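NAD(P)-dependent oxidoreductase (Pseudomonas putida, PDB 7A3W) probably catalyses the NADPH-dependent reduction of imines, and serves as a biocatalyst for conjugate reduction and reductive amination. Local coordinates at residues Ser12-Gly17 and Glu60-Ser65; Ala30-Thr35 and Glu153-Val158. All blocks are in the same frame, centred on the assembly; numbering follows the deposited sequence.

Contact 1 (Ser12-Gly17 and Glu60-Ser65). With NDP (NADPH dihydro-nicotinamide-adenine-dinucleotide phosphate), chain F.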
loop_
_atom_site.group_PDB
_atom_site.type_symbol
_atom_site.label_atom_id
_atom_site.label_comp_id
_atom_site.label_asym_id
_atom_site.label_seq_id
_atom_site.Cartn_x
_atom_site.Cartn_y
_atom_site.Cartn_z
ATOM N N SER B 12 -23.467 -24.567 8.386
ATOM C CA SER B 12 -23.976 -23.637 9.418
ATOM C C SER B 12 -23.073 -22.394 9.443
ATOM O O SER B 12 -21.862 -22.523 9.208
ATOM C CB SER B 12 -24.079 -24.295 10.763
ATOM O OG SER B 12 -25.041 -25.354 10.766
ATOM N N VAL B 13 -23.679 -21.224 9.609
ATOM C CA VAL B 13 -22.978 -19.921 9.750
ATOM C C VAL B 13 -23.464 -19.322 11.063
ATOM O O VAL B 13 -24.679 -19.186 11.234
ATOM C CB VAL B 13 -23.238 -18.996 8.544
ATOM C CG1 VAL B 13 -22.636 -17.608 8.741
ATOM C CG2 VAL B 13 -22.756 -19.637 7.233
ATOM N N LEU B 14 -22.537 -19.025 11.960
ATOM C CA LEU B 14 -22.835 -18.397 13.269
ATOM C C LEU B 14 -22.229 -16.992 13.230
ATOM O O LEU B 14 -21.026 -16.863 13.084
ATOM C CB LEU B 14 -22.231 -19.233 14.397
ATOM C CG LEU B 14 -22.960 -20.524 14.757
ATOM C CD1 LEU B 14 -22.850 -21.557 13.651
ATOM C CD2 LEU B 14 -22.406 -21.085 16.063
ATOM N N GLY B 15 -23.075 -15.975 13.328
ATOM C CA GLY B 15 -22.708 -14.557 13.210
ATOM C C GLY B 15 -23.214 -14.050 11.887
ATOM O O GLY B 15 -22.694 -14.500 10.833
ATOM N N LEU B 16 -24.232 -13.195 11.907
ATOM C CA LEU B 16 -24.840 -12.663 10.661
ATOM C C LEU B 16 -24.672 -11.145 10.626
ATOM O O LEU B 16 -25.618 -10.450 10.235
ATOM C CB LEU B 16 -26.314 -13.069 10.566
ATOM C CG LEU B 16 -26.605 -14.559 10.658
ATOM C CD1 LEU B 16 -28.106 -14.797 10.718
ATOM C CD2 LEU B 16 -25.969 -15.301 9.485
ATOM N N GLY B 17 -23.487 -10.641 10.964
ATOM C CA GLY B 17 -23.151 -9.226 10.732
ATOM C C GLY B 17 -22.892 -8.928 9.270
ATOM O O GLY B 17 -23.399 -9.687 8.344
ATOM N N GLU B 60 -27.870 -25.844 18.362
ATOM C CA GLU B 60 -28.702 -26.419 17.262
ATOM C C GLU B 60 -28.035 -26.129 15.907
ATOM O O GLU B 60 -28.096 -26.995 14.986
ATOM C CB GLU B 60 -30.126 -25.856 17.317
ATOM C CG GLU B 60 -30.894 -26.258 18.575
ATOM C CD GLU B 60 -32.106 -25.399 18.917
ATOM O OE1 GLU B 60 -32.347 -24.386 18.207
ATOM O OE2 GLU B 60 -32.818 -25.739 19.891
ATOM N N ALA B 61 -27.430 -24.952 15.749
ATOM C CA ALA B 61 -26.714 -24.605 14.505
ATOM C C ALA B 61 -25.543 -25.586 14.338
ATOM O O ALA B 61 -25.318 -26.114 13.224
ATOM C CB ALA B 61 -26.280 -23.146 14.508
ATOM N N ILE B 62 -24.812 -25.845 15.416
ATOM C CA ILE B 62 -23.669 -26.815 15.391
ATOM C C ILE B 62 -24.192 -28.209 15.034
ATOM O O ILE B 62 -23.584 -28.873 14.147
ATOM C CB ILE B 62 -22.909 -26.774 16.729
ATOM C CG1 ILE B 62 -22.199 -25.429 16.880
ATOM C CG2 ILE B 62 -21.974 -27.969 16.841
ATOM C CD1 ILE B 62 -21.756 -25.065 18.288
ATOM N N ASN B 63 -25.317 -28.620 15.631
ATOM C CA ASN B 63 -25.885 -29.980 15.429
ATOM C C ASN B 63 -26.342 -30.159 13.983
ATOM O O ASN B 63 -26.271 -31.312 13.462
ATOM C CB ASN B 63 -26.981 -30.255 16.452
ATOM C CG ASN B 63 -26.397 -30.539 17.816
ATOM O OD1 ASN B 63 -25.262 -31.009 17.918
ATOM N ND2 ASN B 63 -27.168 -30.288 18.863
ATOM N N ALA B 64 -26.698 -29.071 13.299
ATOM C CA ALA B 64 -27.406 -29.136 12.000
ATOM C C ALA B 64 -26.462 -29.539 10.858
ATOM O O ALA B 64 -26.955 -30.007 9.823
ATOM C CB ALA B 64 -28.042 -27.797 11.729
ATOM N N SER B 65 -25.152 -29.319 10.990
ATOM C CA SER B 65 -24.200 -29.407 9.850
ATOM C C SER B 65 -22.888 -30.067 10.278
ATOM O O SER B 65 -22.534 -29.998 11.475
ATOM C CB SER B 65 -23.946 -28.027 9.260
ATOM O OG SER B 65 -25.162 -27.363 8.995
HETATM P PA NDP F . -20.394 -6.864 12.497
HETATM O O1A NDP F . -21.248 -6.536 11.306
HETATM O O2A NDP F . -20.193 -5.886 13.631
HETATM O O5B NDP F . -20.981 -8.223 13.108
HETATM C C5B NDP F . -20.537 -8.691 14.394
HETATM C C4B NDP F . -21.212 -10.016 14.630
HETATM O O4B NDP F . -20.780 -10.561 15.911
HETATM C C3B NDP F . -22.744 -9.978 14.683
HETATM O O3B NDP F . -23.224 -11.219 14.220
HETATM C C2B NDP F . -22.973 -9.785 16.173
HETATM O O2B NDP F . -24.245 -10.185 16.696
HETATM C C1B NDP F . -21.937 -10.773 16.688
HETATM N N9A NDP F . -21.620 -10.587 18.090
HETATM C C8A NDP F . -21.056 -9.508 18.716
HETATM N N7A NDP F . -20.921 -9.682 20.009
HETATM C C5A NDP F . -21.384 -10.971 20.232
HETATM C C6A NDP F . -21.508 -11.755 21.394
HETATM N N6A NDP F . -21.123 -11.356 22.612
HETATM N N1A NDP F . -22.022 -12.994 21.253
HETATM C C2A NDP F . -22.409 -13.409 20.039
HETATM N N3A NDP F . -22.363 -12.761 18.883
HETATM C C4A NDP F . -21.833 -11.534 19.054
HETATM O O3 NDP F . -18.944 -7.388 12.090
HETATM P PN NDP F . -18.492 -7.981 10.659
HETATM O O1N NDP F . -18.102 -6.799 9.855
HETATM O O2N NDP F . -19.554 -8.886 10.109
HETATM O O5D NDP F . -17.162 -8.742 11.071
HETATM C C5D NDP F . -17.148 -10.069 11.640
HETATM C C4D NDP F . -15.719 -10.544 11.699
HETATM O O4D NDP F . -15.180 -10.669 10.354
HETATM C C3D NDP F . -14.743 -9.638 12.472
HETATM O O3D NDP F . -13.927 -10.436 13.318
HETATM C C2D NDP F . -14.001 -8.918 11.361
HETATM O O2D NDP F . -12.724 -8.470 11.794
HETATM C C1D NDP F . -13.972 -9.970 10.250
HETATM N N1N NDP F . -13.904 -9.396 8.870
HETATM C C2N NDP F . -14.843 -8.513 8.383
HETATM C C3N NDP F . -14.670 -7.865 7.176
HETATM C C7N NDP F . -15.662 -6.898 6.621
HETATM O O7N NDP F . -15.348 -6.282 5.603
HETATM N N7N NDP F . -16.854 -6.738 7.171
HETATM C C4N NDP F . -13.489 -8.190 6.349
HETATM C C5N NDP F . -12.584 -9.146 6.934
HETATM C C6N NDP F . -12.858 -9.775 8.059
HETATM P P2B NDP F . -25.429 -9.087 16.616
HETATM O O1X NDP F . -24.815 -7.815 17.196
HETATM O O2X NDP F . -25.931 -9.009 15.191
HETATM O O3X NDP F . -26.418 -9.746 17.554
#
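Ser12 reaches from strand 10-14 into the last turn of helix 58-64, and its hydroxyl settles between a helix carbonyl and a second serine. Its OG donates to Ala61 O at 2.6 Å, arriving from one face of the carbonyl, tilted 31° from its plane with a C=O...OG angle of 138°. From the opposite face the backbone N of Ala64 closes the helical turn on the same oxygen, so two donors grip Ala61 O. With OG of Ser12 anti to its carbonyl carbon and beside its own N, the hydroxyl is swung toward the helix end, where Ser65 OG lies 2.7 Å from Ser12 OG. Ser65 OG also pairs with Ser10 OG, extending a short row of hydroxyls. Were Ser12 replaced by an alanine, Ala61 O would probably lose its side-chain donor and Ser65 OG a neighbouring hydroxyl. This is the opening of a Rossmann fold: residues 12-14 of the strand run roughly antiparallel to residues 60-64 of the helix (155° between their directions), and the strand leads into a glycine-rich turn on the dinucleotide. Two residues further along the strand, the contact becomes apolar. Leu14 also projects toward the helix and divides its methyls: CD1 meets Ala61 CB at 3.9 Å, whereas CD2 approaches the side of the Ile62 chain at CG1, 4.4 Å away. Beyond Leu14 the chain leaves the helix for NADPH. The backbone N of Leu16 comes within 3.2 Å of the ribose oxygen O3B of the cofactor, and Asn38 OD1 accepts a hydrogen bond from that same amide. Gly17 lies so close to the adenosine side of the cofactor that a beta carbon there would clash with its O5B.

Contact 2 (Ala30-Thr35 and Glu153-Val158)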
loop_
_atom_site.group_PDB
_atom_site.type_symbol
_atom_site.label_atom_id
_atom_site.label_comp_id
_atom_site.label_asym_id
_atom_site.label_seq_id
_atom_site.Cartn_x
_atom_site.Cartn_y
_atom_site.Cartn_z
ATOM N N ALA B 30 -25.538 -20.751 -4.010
ATOM C CA ALA B 30 -24.783 -21.853 -4.655
ATOM C C ALA B 30 -25.502 -23.203 -4.452
ATOM O O ALA B 30 -24.979 -24.221 -4.945
ATOM C CB ALA B 30 -23.370 -21.891 -4.123
ATOM N N GLY B 31 -26.629 -23.221 -3.733
ATOM C CA GLY B 31 -27.501 -24.409 -3.621
ATOM C C GLY B 31 -27.212 -25.228 -2.381
ATOM O O GLY B 31 -27.658 -26.378 -2.324
ATOM N N TYR B 32 -26.482 -24.672 -1.409
ATOM C CA TYR B 32 -26.184 -25.357 -0.131
ATOM C C TYR B 32 -27.370 -25.121 0.806
ATOM O O TYR B 32 -27.945 -24.022 0.781
ATOM C CB TYR B 32 -24.866 -24.867 0.481
ATOM C CG TYR B 32 -23.652 -25.278 -0.314
ATOM C CD1 TYR B 32 -23.304 -24.622 -1.478
ATOM C CD2 TYR B 32 -22.906 -26.391 0.045
ATOM C CE1 TYR B 32 -22.224 -25.039 -2.243
ATOM C CE2 TYR B 32 -21.819 -26.813 -0.706
ATOM C CZ TYR B 32 -21.469 -26.126 -1.847
ATOM O OH TYR B 32 -20.416 -26.546 -2.605
ATOM N N GLY B 33 -27.721 -26.134 1.591
ATOM C CA GLY B 33 -28.603 -25.972 2.750
ATOM C C GLY B 33 -27.853 -25.129 3.757
ATOM O O GLY B 33 -26.637 -25.380 3.942
ATOM N N VAL B 34 -28.462 -24.085 4.287
ATOM C CA VAL B 34 -27.727 -23.257 5.280
ATOM C C VAL B 34 -28.586 -23.139 6.522
ATOM O O VAL B 34 -29.709 -22.688 6.390
ATOM C CB VAL B 34 -27.342 -21.870 4.749
ATOM C CG1 VAL B 34 -26.590 -21.086 5.816
ATOM C CG2 VAL B 34 -26.527 -21.961 3.485
ATOM N N THR B 35 -27.997 -23.444 7.673
ATOM C CA THR B 35 -28.571 -23.138 8.992
ATOM C C THR B 35 -27.793 -21.964 9.556
ATOM O O THR B 35 -26.556 -22.048 9.607
ATOM C CB THR B 35 -28.545 -24.359 9.915
ATOM O OG1 THR B 35 -29.415 -25.345 9.357
ATOM C CG2 THR B 35 -28.967 -24.017 11.327
ATOM N N GLU B 153 -12.861 -28.205 1.270
ATOM C CA GLU B 153 -12.187 -27.188 0.424
ATOM C C GLU B 153 -13.156 -26.706 -0.660
ATOM O O GLU B 153 -13.208 -25.492 -0.877
ATOM C CB GLU B 153 -10.897 -27.757 -0.166
ATOM C CG GLU B 153 -10.160 -26.815 -1.093
ATOM C CD GLU B 153 -8.859 -27.393 -1.616
ATOM O OE1 GLU B 153 -7.954 -26.601 -1.921
ATOM O OE2 GLU B 153 -8.748 -28.631 -1.678
ATOM N N SER B 154 -13.857 -27.613 -1.341
ATOM C CA SER B 154 -14.778 -27.228 -2.444
ATOM C C SER B 154 -15.926 -26.376 -1.906
ATOM O O SER B 154 -16.286 -25.384 -2.541
ATOM C CB SER B 154 -15.320 -28.408 -3.160
ATOM O OG SER B 154 -14.259 -29.036 -3.820
ATOM N N THR B 155 -16.492 -26.757 -0.779
ATOM C CA THR B 155 -17.562 -25.954 -0.144
ATOM C C THR B 155 -17.018 -24.562 0.156
ATOM O O THR B 155 -17.687 -23.600 -0.215
ATOM C CB THR B 155 -18.091 -26.621 1.121
ATOM O OG1 THR B 155 -18.590 -27.872 0.656
ATOM C CG2 THR B 155 -19.188 -25.825 1.797
ATOM N N LEU B 156 -15.862 -24.456 0.825
ATOM C CA LEU B 156 -15.336 -23.140 1.249
ATOM C C LEU B 156 -14.955 -22.298 0.030
ATOM O O LEU B 156 -15.059 -21.065 0.094
ATOM C CB LEU B 156 -14.160 -23.364 2.185
ATOM C CG LEU B 156 -14.532 -23.993 3.513
ATOM C CD1 LEU B 156 -13.306 -24.608 4.175
ATOM C CD2 LEU B 156 -15.150 -22.921 4.425
ATOM N N LYS B 157 -14.642 -22.928 -1.098
ATOM C CA LYS B 157 -14.320 -22.225 -2.366
ATOM C C LYS B 157 -15.519 -21.435 -2.906
ATOM O O LYS B 157 -15.291 -20.502 -3.655
ATOM C CB LYS B 157 -13.781 -23.195 -3.426
ATOM C CG LYS B 157 -12.255 -23.258 -3.476
ATOM C CD LYS B 157 -11.691 -23.888 -4.750
ATOM N N VAL B 158 -16.736 -21.727 -2.476
ATOM C CA VAL B 158 -17.946 -20.963 -2.883
ATOM C C VAL B 158 -17.791 -19.525 -2.344
ATOM O O VAL B 158 -18.319 -18.572 -2.940
ATOM C CB VAL B 158 -19.193 -21.681 -2.324
ATOM C CG1 VAL B 158 -20.423 -20.795 -2.344
ATOM C CG2 VAL B 158 -19.421 -23.020 -3.028
HETATM O O HOH W 1 -19.023 -28.694 -1.757
#
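The Tyr32 ring, meeting Thr155 and Val158 of the facing helix end, has the CB of Ala30 and a water in its plane at the edge, while Thr155 OG1 and Val158 CG2 approach it obliquely. In this Rossmann-type domain the ring bridges the turn between helix 18-29 and strand 33-37 to the end of helix 146-157, two elements far apart in sequence. The chain turns at Gly31, whose positive phi belongs to a Schellman motif ending the first helix, and Tyr32 follows directly. Its CG stands anti to the carbonyl carbon and beside the backbone N (chi1 -69°), which carries the ring across to the second helix. There the two ring carbons flanking CZ meet different chemistry. Tyr32 CE1 packs against Val158 CG2 at 3.5 Å, the two side chains lying alongside and pointing opposite ways. Across the ring from CE1, Tyr32 CE2 lies 3.7 Å from Thr155 OG1 and 3.8 Å from Thr155 CG2, so both branches of the threonine border one ring carbon. Val158 is shared in turn: while CG2 serves the ring, its CG1, anti to the valine N (chi1 164°), reaches Ala30 CB at 3.6 Å. Ala30 thus touches both the ring edge and the valine, closing a small apolar group beside the phenol. Val11 of strand 10-14 lies against both Tyr32 and Thr155, and Leu27 of helix 18-29 also packs on the tyrosine, tying the ring to the sheet and its preceding helix. The polar link between the two segments runs through solvent: one water lies 2.7 Å from Tyr32 OH and 2.6 Å from Thr155 OG1, hydrogen-bonded to both hydroxyls.

Contact 1 is buried and contact 2 lies at the surface, yet both reach the same sheet through neighbouring strands, 10-14 and 33-37, with centres about 13 Å apart. The strands meet directly, Val13 N lying 3.0 Å from Thr35 O in a probable hydrogen bond, and Thr35 CG2 packs on Ala61 CA. Their chemistry follows their place: in the interior, a side-chain hydroxyl bonds straight to a helix carbonyl, whereas at the surface two hydroxyls are joined through water and the direct touching is van der Waals packing around a ring. Contact 1 also extends to the cofactor, while contact 2 joins the turn after helix 18-29 to the end of helix 146-157.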